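PDB 5A8U: polyhedrin from Orgyia pseudotsugata cypovirus 5, which forms the protein matrix of the viral occlusion bodies (polyhedra), which protect the virus outside the host until insect larvae ingest them. Local coordinates for residues N31-L36 / N236-R241; Y100-G105 / P185-I190; V232-F237 / L243-S248. All coordinates share one frame; numbering follows the deposited sequence.

Contact 1: N31-L36 / N236-R241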
loop_
_atom_site.group_PDB
_atom_site.type_symbol
_atom_site.label_atom_id
_atom_site.label_comp_id
_atom_site.label_asym_id
_atom_site.label_seq_id
_atom_site.Cartn_x
_atom_site.Cartn_y
_atom_site.Cartn_z
ATOM N N ASN A 31 -1.202 4.300 -17.500
ATOM C CA ASN A 31 -0.082 3.524 -16.972
ATOM C C ASN A 31 1.039 4.445 -16.547
ATOM O O ASN A 31 1.356 5.412 -17.229
ATOM C CB ASN A 31 0.454 2.546 -18.015
ATOM C CG ASN A 31 -0.377 1.293 -18.120
ATOM O OD1 ASN A 31 -0.062 0.271 -17.520
ATOM N ND2 ASN A 31 -1.460 1.367 -18.890
ATOM N N VAL A 32 1.635 4.133 -15.411
ATOM C CA VAL A 32 2.835 4.810 -14.962
ATOM C C VAL A 32 3.851 3.715 -14.711
ATOM O O VAL A 32 3.563 2.745 -14.013
ATOM C CB VAL A 32 2.576 5.612 -13.680
ATOM C CG1 VAL A 32 3.860 6.267 -13.203
ATOM C CG2 VAL A 32 1.503 6.676 -13.967
ATOM N N THR A 33 5.025 3.849 -15.319
ATOM C CA THR A 33 6.082 2.872 -15.151
ATOM C C THR A 33 7.335 3.581 -14.642
ATOM O O THR A 33 7.725 4.652 -15.132
ATOM C CB THR A 33 6.374 2.115 -16.456
ATOM O OG1 THR A 33 5.149 1.569 -16.958
ATOM C CG2 THR A 33 7.360 0.947 -16.218
ATOM N N VAL A 34 7.919 3.010 -13.602
ATOM C CA VAL A 34 9.226 3.451 -13.154
ATOM C C VAL A 34 10.216 2.369 -13.525
ATOM O O VAL A 34 10.042 1.202 -13.159
ATOM C CB VAL A 34 9.255 3.666 -11.634
ATOM C CG1 VAL A 34 10.713 3.690 -11.090
ATOM C CG2 VAL A 34 8.496 4.920 -11.288
ATOM N N VAL A 35 11.236 2.750 -14.285
ATOM C CA VAL A 35 12.269 1.801 -14.668
ATOM C C VAL A 35 13.580 2.211 -14.035
ATOM O O VAL A 35 14.110 3.274 -14.340
ATOM C CB VAL A 35 12.466 1.734 -16.183
ATOM C CG1 VAL A 35 13.474 0.639 -16.523
ATOM C CG2 VAL A 35 11.154 1.427 -16.871
ATOM N N LEU A 36 14.096 1.379 -13.144
ATOM C CA LEU A 36 15.337 1.705 -12.441
ATOM C C LEU A 36 16.505 1.021 -13.112
ATOM O O LEU A 36 16.396 -0.140 -13.487
ATOM C CB LEU A 36 15.249 1.250 -10.993
ATOM C CG LEU A 36 14.119 1.971 -10.252
ATOM C CD1 LEU A 36 13.793 1.259 -8.958
ATOM C CD2 LEU A 36 14.536 3.414 -9.969
ATOM N N ASN A 236 10.005 -8.812 -23.818
ATOM C CA ASN A 236 9.115 -9.680 -23.052
ATOM C C ASN A 236 8.052 -9.008 -22.182
ATOM O O ASN A 236 7.080 -9.648 -21.796
ATOM C CB ASN A 236 9.919 -10.717 -22.248
ATOM C CG ASN A 236 10.582 -11.743 -23.155
ATOM O OD1 ASN A 236 10.169 -11.923 -24.317
ATOM N ND2 ASN A 236 11.616 -12.410 -22.649
ATOM N N PHE A 237 8.222 -7.724 -21.901
ATOM C CA PHE A 237 7.228 -6.990 -21.135
ATOM C C PHE A 237 6.664 -5.791 -21.908
ATOM O O PHE A 237 5.470 -5.763 -22.215
ATOM C CB PHE A 237 7.776 -6.536 -19.761
ATOM C CG PHE A 237 6.785 -5.720 -18.982
ATOM C CD1 PHE A 237 5.643 -6.321 -18.464
ATOM C CD2 PHE A 237 6.946 -4.355 -18.828
ATOM C CE1 PHE A 237 4.692 -5.578 -17.771
ATOM C CE2 PHE A 237 5.993 -3.591 -18.130
ATOM C CZ PHE A 237 4.861 -4.202 -17.613
ATOM N N PHE A 238 7.498 -4.795 -22.205
ATOM C CA PHE A 238 6.965 -3.549 -22.770
ATOM C C PHE A 238 6.310 -3.713 -24.121
ATOM O O PHE A 238 5.188 -3.259 -24.340
ATOM C CB PHE A 238 8.046 -2.469 -22.864
ATOM C CG PHE A 238 8.471 -1.954 -21.530
ATOM C CD1 PHE A 238 7.704 -0.998 -20.870
ATOM C CD2 PHE A 238 9.597 -2.459 -20.894
ATOM C CE1 PHE A 238 8.071 -0.539 -19.618
ATOM C CE2 PHE A 238 9.971 -1.997 -19.634
ATOM C CZ PHE A 238 9.210 -1.034 -19.001
ATOM N N GLN A 239 7.010 -4.349 -25.046
ATOM C CA GLN A 239 6.425 -4.484 -26.376
ATOM C C GLN A 239 5.072 -5.196 -26.410
ATOM O O GLN A 239 4.110 -4.652 -26.941
ATOM C CB GLN A 239 7.438 -5.047 -27.381
ATOM C CG GLN A 239 8.216 -3.908 -27.990
ATOM C CD GLN A 239 9.320 -4.326 -28.921
ATOM O OE1 GLN A 239 9.613 -5.518 -29.080
ATOM N NE2 GLN A 239 9.965 -3.332 -29.538
ATOM N N PRO A 240 4.976 -6.390 -25.810
ATOM C CA PRO A 240 3.683 -7.092 -25.834
ATOM C C PRO A 240 2.546 -6.356 -25.107
ATOM O O PRO A 240 1.386 -6.542 -25.481
ATOM C CB PRO A 240 3.987 -8.421 -25.134
ATOM C CG PRO A 240 5.483 -8.587 -25.250
ATOM C CD PRO A 240 6.059 -7.206 -25.229
ATOM N N ARG A 241 2.862 -5.553 -24.093
ATOM C CA ARG A 241 1.830 -4.793 -23.365
ATOM C C ARG A 241 1.443 -3.538 -24.150
ATOM O O ARG A 241 0.535 -2.807 -23.741
ATOM C CB ARG A 241 2.312 -4.366 -21.976
ATOM C CG ARG A 241 2.423 -5.469 -20.924
ATOM C CD ARG A 241 1.102 -5.718 -20.158
ATOM N NE ARG A 241 0.460 -4.473 -19.726
ATOM C CZ ARG A 241 0.579 -3.920 -18.521
ATOM N NH1 ARG A 241 1.294 -4.502 -17.564
ATOM N NH2 ARG A 241 -0.040 -2.775 -18.264
#

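Contact 2: Y100-G105 / P185-I190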
loop_
_atom_site.group_PDB
_atom_site.type_symbol
_atom_site.label_atom_id
_atom_site.label_comp_id
_atom_site.label_asym_id
_atom_site.label_seq_id
_atom_site.Cartn_x
_atom_site.Cartn_y
_atom_site.Cartn_z
ATOM N N TYR A 100 29.942 -1.378 1.143
ATOM C CA TYR A 100 30.418 -0.781 -0.100
ATOM C C TYR A 100 29.998 0.674 -0.148
ATOM O O TYR A 100 28.938 1.038 0.347
ATOM C CB TYR A 100 29.889 -1.535 -1.330
ATOM C CG TYR A 100 30.536 -2.881 -1.493
ATOM C CD1 TYR A 100 31.865 -2.988 -1.894
ATOM C CD2 TYR A 100 29.830 -4.046 -1.228
ATOM C CE1 TYR A 100 32.477 -4.230 -2.028
ATOM C CE2 TYR A 100 30.425 -5.277 -1.350
ATOM C CZ TYR A 100 31.744 -5.367 -1.748
ATOM O OH TYR A 100 32.336 -6.601 -1.864
ATOM N N ASP A 101 30.838 1.509 -0.754
ATOM C CA ASP A 101 30.605 2.939 -0.793
ATOM C C ASP A 101 29.368 3.207 -1.663
ATOM O O ASP A 101 28.499 3.983 -1.285
ATOM C CB ASP A 101 31.848 3.646 -1.353
ATOM C CG ASP A 101 32.038 5.047 -0.816
ATOM O OD1 ASP A 101 31.340 5.462 0.140
ATOM O OD2 ASP A 101 32.919 5.757 -1.352
ATOM N N ILE A 102 29.279 2.544 -2.819
ATOM C CA ILE A 102 28.078 2.613 -3.651
ATOM C C ILE A 102 27.663 1.176 -3.941
ATOM O O ILE A 102 28.489 0.357 -4.326
ATOM C CB ILE A 102 28.336 3.280 -5.007
ATOM C CG1 ILE A 102 29.021 4.644 -4.841
ATOM C CG2 ILE A 102 27.027 3.400 -5.787
ATOM C CD1 ILE A 102 28.183 5.700 -4.167
ATOM N N GLY A 103 26.392 0.861 -3.753
ATOM C CA GLY A 103 25.969 -0.510 -3.948
ATOM C C GLY A 103 25.857 -0.828 -5.427
ATOM O O GLY A 103 25.499 0.039 -6.224
ATOM N N ALA A 104 26.197 -2.065 -5.791
ATOM C CA ALA A 104 25.898 -2.566 -7.124
ATOM C C ALA A 104 24.405 -2.444 -7.326
ATOM O O ALA A 104 23.929 -2.285 -8.459
ATOM C CB ALA A 104 26.320 -4.034 -7.264
ATOM N N GLY A 105 23.669 -2.536 -6.219
ATOM C CA GLY A 105 22.216 -2.477 -6.268
ATOM C C GLY A 105 21.616 -1.109 -5.987
ATOM O O GLY A 105 20.395 -0.982 -5.809
ATOM N N PRO A 185 18.541 13.318 -6.540
ATOM C CA PRO A 185 19.460 12.815 -5.509
ATOM C C PRO A 185 20.284 11.630 -6.010
ATOM O O PRO A 185 19.856 10.922 -6.922
ATOM C CB PRO A 185 18.522 12.354 -4.394
ATOM C CG PRO A 185 17.226 13.071 -4.651
ATOM C CD PRO A 185 17.131 13.235 -6.119
ATOM N N ARG A 186 21.477 11.441 -5.453
ATOM C CA ARG A 186 22.257 10.262 -5.760
ATOM C C ARG A 186 21.598 8.987 -5.200
ATOM O O ARG A 186 21.744 7.916 -5.788
ATOM C CB ARG A 186 23.701 10.397 -5.246
ATOM C CG ARG A 186 24.565 9.186 -5.615
ATOM C CD ARG A 186 26.060 9.402 -5.374
ATOM N NE ARG A 186 26.655 10.226 -6.423
ATOM C CZ ARG A 186 26.883 11.528 -6.305
ATOM N NH1 ARG A 186 26.569 12.159 -5.174
ATOM N NH2 ARG A 186 27.424 12.195 -7.315
ATOM N N PHE A 187 20.890 9.109 -4.077
ATOM C CA PHE A 187 20.236 7.951 -3.457
ATOM C C PHE A 187 18.769 8.275 -3.189
ATOM O O PHE A 187 18.337 8.362 -2.036
ATOM C CB PHE A 187 20.973 7.536 -2.174
ATOM C CG PHE A 187 22.443 7.258 -2.401
ATOM C CD1 PHE A 187 22.856 6.071 -3.010
ATOM C CD2 PHE A 187 23.399 8.177 -2.016
ATOM C CE1 PHE A 187 24.206 5.811 -3.228
ATOM C CE2 PHE A 187 24.742 7.931 -2.235
ATOM C CZ PHE A 187 25.147 6.751 -2.848
ATOM N N PRO A 188 17.991 8.457 -4.270
ATOM C CA PRO A 188 16.646 8.997 -4.089
ATOM C C PRO A 188 15.582 7.995 -3.651
ATOM O O PRO A 188 15.723 6.775 -3.774
ATOM C CB PRO A 188 16.293 9.505 -5.495
ATOM C CG PRO A 188 16.953 8.527 -6.392
ATOM C CD PRO A 188 18.294 8.216 -5.697
ATOM N N THR A 189 14.514 8.554 -3.097
ATOM C CA THR A 189 13.239 7.868 -3.022
ATOM C C THR A 189 12.220 8.761 -3.743
ATOM O O THR A 189 12.476 9.953 -3.937
ATOM C CB THR A 189 12.847 7.571 -1.564
ATOM O OG1 THR A 189 12.774 8.794 -0.827
ATOM C CG2 THR A 189 13.910 6.685 -0.912
ATOM N N ILE A 190 11.089 8.199 -4.164
ATOM C CA ILE A 190 10.178 8.966 -5.015
ATOM C C ILE A 190 8.720 8.821 -4.634
ATOM O O ILE A 190 8.317 7.814 -4.070
ATOM C CB ILE A 190 10.283 8.572 -6.515
ATOM C CG1 ILE A 190 9.773 7.146 -6.751
ATOM C CG2 ILE A 190 11.704 8.812 -7.061
ATOM C CD1 ILE A 190 9.714 6.792 -8.220
#

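Contact 3: V232-F237 / L243-S248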
loop_
_atom_site.group_PDB
_atom_site.type_symbol
_atom_site.label_atom_id
_atom_site.label_comp_id
_atom_site.label_asym_id
_atom_site.label_seq_id
_atom_site.Cartn_x
_atom_site.Cartn_y
_atom_site.Cartn_z
ATOM N N VAL A 232 15.932 -7.528 -23.029
ATOM C CA VAL A 232 14.979 -8.550 -22.631
ATOM C C VAL A 232 13.679 -7.948 -22.064
ATOM O O VAL A 232 12.582 -8.406 -22.357
ATOM C CB VAL A 232 15.621 -9.534 -21.624
ATOM C CG1 VAL A 232 14.576 -10.517 -21.113
ATOM C CG2 VAL A 232 16.801 -10.256 -22.296
ATOM N N ALA A 233 13.806 -6.917 -21.241
ATOM C CA ALA A 233 12.634 -6.232 -20.714
ATOM C C ALA A 233 11.717 -5.737 -21.832
ATOM O O ALA A 233 10.502 -5.888 -21.752
ATOM C CB ALA A 233 13.065 -5.053 -19.850
ATOM N N VAL A 234 12.308 -5.111 -22.847
ATOM C CA VAL A 234 11.504 -4.543 -23.924
ATOM C C VAL A 234 10.767 -5.636 -24.696
ATOM O O VAL A 234 9.581 -5.512 -24.986
ATOM C CB VAL A 234 12.351 -3.666 -24.851
ATOM C CG1 VAL A 234 11.571 -3.318 -26.096
ATOM C CG2 VAL A 234 12.757 -2.397 -24.112
ATOM N N GLU A 235 11.453 -6.725 -25.040
ATOM C CA GLU A 235 10.788 -7.732 -25.862
ATOM C C GLU A 235 9.763 -8.557 -25.100
ATOM O O GLU A 235 8.752 -8.938 -25.666
ATOM C CB GLU A 235 11.791 -8.636 -26.586
ATOM C CG GLU A 235 12.508 -9.629 -25.706
ATOM C CD GLU A 235 13.569 -10.403 -26.489
ATOM O OE1 GLU A 235 14.106 -9.839 -27.465
ATOM O OE2 GLU A 235 13.845 -11.573 -26.140
ATOM N N ASN A 236 10.005 -8.812 -23.818
ATOM C CA ASN A 236 9.115 -9.680 -23.052
ATOM C C ASN A 236 8.052 -9.008 -22.182
ATOM O O ASN A 236 7.080 -9.648 -21.796
ATOM C CB ASN A 236 9.919 -10.717 -22.248
ATOM C CG ASN A 236 10.582 -11.743 -23.155
ATOM O OD1 ASN A 236 10.169 -11.923 -24.317
ATOM N ND2 ASN A 236 11.616 -12.410 -22.649
ATOM N N PHE A 237 8.222 -7.724 -21.901
ATOM C CA PHE A 237 7.228 -6.990 -21.135
ATOM C C PHE A 237 6.664 -5.791 -21.908
ATOM O O PHE A 237 5.470 -5.763 -22.215
ATOM C CB PHE A 237 7.776 -6.536 -19.761
ATOM C CG PHE A 237 6.785 -5.720 -18.982
ATOM C CD1 PHE A 237 5.643 -6.321 -18.464
ATOM C CD2 PHE A 237 6.946 -4.355 -18.828
ATOM C CE1 PHE A 237 4.692 -5.578 -17.771
ATOM C CE2 PHE A 237 5.993 -3.591 -18.130
ATOM C CZ PHE A 237 4.861 -4.202 -17.613
ATOM N N LEU A 243 3.201 -0.949 -24.255
ATOM C CA LEU A 243 3.684 0.153 -23.436
ATOM C C LEU A 243 4.878 0.794 -24.131
ATOM O O LEU A 243 5.873 0.123 -24.397
ATOM C CB LEU A 243 4.112 -0.369 -22.060
ATOM C CG LEU A 243 2.983 -0.798 -21.120
ATOM C CD1 LEU A 243 3.520 -1.561 -19.925
ATOM C CD2 LEU A 243 2.227 0.435 -20.659
ATOM N N VAL A 244 4.799 2.086 -24.431
ATOM C CA VAL A 244 5.946 2.759 -25.024
ATOM C C VAL A 244 7.060 2.921 -24.012
ATOM O O VAL A 244 6.833 2.971 -22.799
ATOM C CB VAL A 244 5.605 4.127 -25.660
ATOM C CG1 VAL A 244 4.865 3.922 -26.990
ATOM C CG2 VAL A 244 4.818 4.998 -24.684
ATOM N N TYR A 245 8.275 3.002 -24.523
ATOM C CA TYR A 245 9.463 2.943 -23.694
ATOM C C TYR A 245 10.580 3.549 -24.522
ATOM O O TYR A 245 10.689 3.282 -25.716
ATOM C CB TYR A 245 9.772 1.468 -23.402
ATOM C CG TYR A 245 11.026 1.207 -22.612
ATOM C CD1 TYR A 245 12.265 1.121 -23.236
ATOM C CD2 TYR A 245 10.972 1.019 -21.232
ATOM C CE1 TYR A 245 13.417 0.878 -22.512
ATOM C CE2 TYR A 245 12.129 0.766 -20.498
ATOM C CZ TYR A 245 13.343 0.700 -21.151
ATOM O OH TYR A 245 14.485 0.459 -20.437
ATOM N N GLN A 246 11.422 4.361 -23.900
ATOM C CA GLN A 246 12.543 4.928 -24.632
ATOM C C GLN A 246 13.823 4.169 -24.281
ATOM O O GLN A 246 14.203 4.068 -23.110
ATOM C CB GLN A 246 12.704 6.418 -24.319
ATOM C CG GLN A 246 13.797 7.077 -25.150
ATOM C CD GLN A 246 14.035 8.509 -24.731
ATOM O OE1 GLN A 246 14.709 8.770 -23.735
ATOM N NE2 GLN A 246 13.457 9.450 -25.476
ATOM N N ASN A 247 14.490 3.607 -25.288
ATOM C CA ASN A 247 15.671 2.816 -24.957
ATOM C C ASN A 247 16.940 3.642 -24.705
ATOM O O ASN A 247 16.918 4.875 -24.795
ATOM C CB ASN A 247 15.902 1.695 -25.977
ATOM C CG ASN A 247 16.438 2.196 -27.324
ATOM O OD1 ASN A 247 16.865 3.342 -27.474
ATOM N ND2 ASN A 247 16.437 1.310 -28.306
ATOM N N SER A 248 18.031 2.946 -24.385
ATOM C CA SER A 248 19.303 3.561 -24.002
ATOM C C SER A 248 19.931 4.435 -25.079
ATOM O O SER A 248 20.894 5.158 -24.811
ATOM C CB SER A 248 20.300 2.471 -23.585
ATOM O OG SER A 248 19.891 1.884 -22.367
#

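Contact 1: N31-L36 / N236-R241
With chi1 at -70°, Phe-238 CG lies beside its own backbone N, and the ring extends from the helix to Thr-33 and Val-35. This is helix-on-sheet packing. Helix 230-241 packs on one sheet of the beta sandwich, running almost antiparallel to strand 31-36 (158°), with the local axes 12.8 Å apart. Thr-33 CG2 meets the ring at its edge, near its plane, 3.8 Å from Phe-238 CE1. Val-35 CG2 comes to 3.8 Å from Phe-238 CZ. The same ring has Phe-237 CD2 over the centre of one face, 3.7 Å above its plane.

The polar end of the contact is also buried. Asn-47 ND2 is hydrogen-bonded to both Thr-33 OG1, which is turned beside its own backbone N, and Asn-31 OD1. The Arg-241 chain bends at chi2 and chi3. Its NH1 is hydrogen-bonded to Asn-47 OD1 and to the backbone O of Asp-131 of the second subunit. The amide and guanidinium planes are 58° apart, and Asn-31 OD1 sits at the guanidinium edge, 3.1 Å from Arg-241 NH2.

Contact 2: Y100-G105 / P185-I190
Ile-102 and Phe-187 carry this small surface contact. It joins two loops of the beta-sandwich fold: one precedes strand 109-115 and the other leads into strand 189-195. The methyl CD1 of Ile-102 comes in at the edge of the Phe-187 ring, in the ring plane. It lies 3.5 Å from Phe-187 CZ and 4.1 Å from Phe-187 CE1. The two side chains cross at about a right angle, and the interaction is purely apolar. Arg-186 CG lies 3.6 Å above one face of the Phe-187 ring, offset toward the rim. Arg-186 adds a looser touch across the contact, with its CD 4.4 Å from Ile-102 CD1.

Torsions set up the meeting. In Ile-102, chi1 of -52° puts CG1 opposite the carbonyl carbon, and chi2 of -66° then folds CD1 round to the ring. In Phe-187, chi1 of -55° puts CG beside the backbone N, and CZ then leads the ring toward Ile-102. The backbones stay well apart, with 9.5 Å between Ile-102 CA and Phe-187 CA. Only 99 Å² is buried in all.

Ile-102, Arg-186 and Phe-187 also touch neighbouring molecules in the crystal. Further out, both loops are tied by hydrogen bonds. The backbone N of Gly-103 is hydrogen-bonded to Asp-106 OD2, and the N atoms of Ala-104 and Gly-105 are bonded one to each carboxylate oxygen of Glu-82. On the other side, Asp-181 OD1 accepts from Arg-186 N, and Arg-60 NH1 bonds to Pro-188 O.

Contact 3: V232-F237 / L243-S248
Val-234 and Tyr-245 form one of two apolar pairs here. Val-234 CG2 lies 3.7 Å from Tyr-245 CD1 and 3.7 Å from Tyr-245 CE1, so the methyl rests evenly against one side bond of the ring. A chi1 of 169° places this methyl beside the backbone N of Val-234, while CG1 is trans to that N. In the second pair, Leu-243 CD1 is 3.7 Å from Phe-237 CE2 and 3.8 Å from Phe-237 CZ. A chi1 of -72° turns the Leu-243 branch so that CD1 reaches this ring. Both pairs meet obliquely, with no hydrogen bond between the two segments. Phe-237 also stacks on Phe-223.

The motif is a C-terminal tail doubling back along the last helix of the chain. Residues 243-248 follow helix 230-241 and return beside it, which brings Tyr-245 against Val-234 one turn before Phe-237. The tail also lies against the sheet: Gln-115 OE1 accepts from Val-244 N, and Gln-111 NE2 donates to Gln-246 O.

Within the helix, Asn-236 N is bonded to Val-232 O at 3.0 Å, and Phe-237 N to Ala-233 O at 2.9 Å. The helix has a wider pi-type turn at 234-237.

The Glu-230 carboxylate, in the first turn of the helix, bonds two groups of the tail: OE2 is hydrogen-bonded to Tyr-245 OH, and OE1 accepts from Ser-248 N.

Contacts 1 and 3 lie together, with centres about 6 Å apart. They share Asn-236 and Phe-237, both use helix 230-241, and both touch the second subunit. A probable hydrogen bond of 2.8 Å runs from Gln-239 N to Val-234 O, and another of 3.0 Å from Leu-243 N to Phe-238 O. Phe-238 CZ of contact 1 packs 3.5 Å from Tyr-245 CD2 of contact 3. The centre of contact 2 is about 22 Å from that of contact 1. The two still meet through residues that flank the main contacts, with Val-34 CG2 3.8 Å from Ile-190 CD1 between the two sheets. Contacts 2 and 3 do not touch; their nearest atoms are about 14 Å apart.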